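Local coordinates for protein B (Streptococcus agalactiae, PDB 5H6I) that acts as a secreted CAMP factor, a pore-forming toxin that permeabilises membranes, and binds the Fc part of IgG, at residues Val227-Val230 with Asp231-Ile234. Residues are numbered along the deposited sequence; the frame is centred on the assembly and turned at random.
Sequences VQQV and DQEI
Q232 reaches back, extended, over the carbonyl of Q228, its CG lying 3.1 Å from Q228 O and its amide nitrogen NE2 coming to 3.6 Å from Q229 CA. The side chain gets there because CG sits beside the backbone N (chi1 -43°) and the rest runs on toward the helix start. Against the CG of Q229 its NE2 makes only a loose approach of 4.1 Å, and the two amide planes are turned 60° from each other. The carboxamide of Q229 has its partner outside the pair, OE1 accepting from the backbone N of T226 just ahead of the helix.

Four successive i to i+4 hydrogen bonds hold the backbone, from D231 N to V227 O through I234 N to V230 O; Q232 N to Q228 O, at 2.9 Å, is the shortest of them.

The tight side is formed by V230, E233 and I234. I234 CG1 rests 3.3 Å from V230 O, and both side chains pack on helix 179-196, V230 on K179 and I234 on L182 among others. E233 sets its CB 3.4 Å from Q229 O. A buried residue bent at chi2 (60°), it sends its carboxylate away from the turn to H215 of helix 203-220, where OE2 is hydrogen-bonded to ND1, and its side chain touches A216 and V219. Q228, D231 and Q232, by contrast, are exposed; D231 OD2 stays 3.8 Å from V227 O, with no bond between them.

These are the first two turns of helix 227-245, an amphipathic helix in an antiparallel three-helix bundle, its inner face set against helices 179-196 and 203-220 and its polar face turned to solvent.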
loop_
_atom_site.group_PDB
_atom_site.type_symbol
_atom_site.label_atom_id
_atom_site.label_comp_id
_atom_site.label_asym_id
_atom_site.label_seq_id
_atom_site.Cartn_x
_atom_site.Cartn_y
_atom_site.Cartn_z
ATOM N N VAL A 227 1.648 6.652 20.099
ATOM C CA VAL A 227 2.791 6.530 19.198
ATOM C C VAL A 227 4.032 6.114 19.977
ATOM O O VAL A 227 4.862 5.335 19.489
ATOM C CB VAL A 227 3.009 7.850 18.435
ATOM C CG1 VAL A 227 4.338 7.836 17.693
ATOM C CG2 VAL A 227 1.858 8.099 17.473
ATOM N N GLN A 228 4.168 6.611 21.209
ATOM C CA GLN A 228 5.296 6.227 22.050
ATOM C C GLN A 228 5.256 4.738 22.377
ATOM O O GLN A 228 6.263 4.035 22.236
ATOM C CB GLN A 228 5.295 7.059 23.332
ATOM C CG GLN A 228 6.330 8.167 23.360
ATOM C CD GLN A 228 6.772 8.510 24.767
ATOM O OE1 GLN A 228 7.861 8.132 25.199
ATOM N NE2 GLN A 228 5.922 9.226 25.496
ATOM N N GLN A 229 4.095 4.241 22.812
ATOM C CA GLN A 229 3.983 2.837 23.199
ATOM C C GLN A 229 4.278 1.902 22.034
ATOM O O GLN A 229 4.740 0.775 22.247
ATOM C CB GLN A 229 2.590 2.557 23.764
ATOM C CG GLN A 229 2.329 3.198 25.116
ATOM C CD GLN A 229 0.867 3.143 25.511
ATOM O OE1 GLN A 229 0.031 3.842 24.940
ATOM N NE2 GLN A 229 0.551 2.307 26.495
ATOM N N VAL A 230 4.018 2.343 20.803
ATOM C CA VAL A 230 4.361 1.531 19.640
ATOM C C VAL A 230 5.871 1.511 19.436
ATOM O O VAL A 230 6.450 0.479 19.075
ATOM C CB VAL A 230 3.617 2.046 18.393
ATOM C CG1 VAL A 230 4.200 1.437 17.125
ATOM C CG2 VAL A 230 2.132 1.737 18.501
ATOM N N ASP A 231 6.535 2.643 19.682
ATOM C CA ASP A 231 7.989 2.696 19.544
ATOM C C ASP A 231 8.678 1.820 20.584
ATOM O O ASP A 231 9.637 1.108 20.265
ATOM C CB ASP A 231 8.473 4.142 19.658
ATOM C CG ASP A 231 8.563 4.836 18.311
ATOM O OD1 ASP A 231 8.768 4.143 17.293
ATOM O OD2 ASP A 231 8.431 6.079 18.271
ATOM N N GLN A 232 8.206 1.858 21.833
ATOM C CA GLN A 232 8.820 1.045 22.879
ATOM C C GLN A 232 8.565 -0.439 22.649
ATOM O O GLN A 232 9.429 -1.275 22.941
ATOM C CB GLN A 232 8.301 1.469 24.254
ATOM C CG GLN A 232 8.202 2.973 24.449
ATOM C CD GLN A 232 7.643 3.350 25.807
ATOM O OE1 GLN A 232 8.390 3.646 26.738
ATOM N NE2 GLN A 232 6.319 3.335 25.928
ATOM N N GLU A 233 7.385 -0.787 22.128
ATOM C CA GLU A 233 7.101 -2.187 21.829
ATOM C C GLU A 233 8.023 -2.723 20.742
ATOM O O GLU A 233 8.391 -3.903 20.768
ATOM C CB GLU A 233 5.639 -2.351 21.416
ATOM C CG GLU A 233 5.165 -3.797 21.368
ATOM C CD GLU A 233 5.282 -4.489 22.712
ATOM O OE1 GLU A 233 5.044 -3.827 23.744
ATOM O OE2 GLU A 233 5.611 -5.694 22.736
ATOM N N ILE A 234 8.408 -1.877 19.785
ATOM C CA ILE A 234 9.357 -2.298 18.759
ATOM C C ILE A 234 10.718 -2.578 19.379
ATOM O O ILE A 234 11.388 -3.558 19.031
ATOM C CB ILE A 234 9.440 -1.237 17.645
ATOM C CG1 ILE A 234 8.151 -1.229 16.815
ATOM C CG2 ILE A 234 10.653 -1.477 16.758
ATOM C CD1 ILE A 234 8.167 -0.231 15.672
#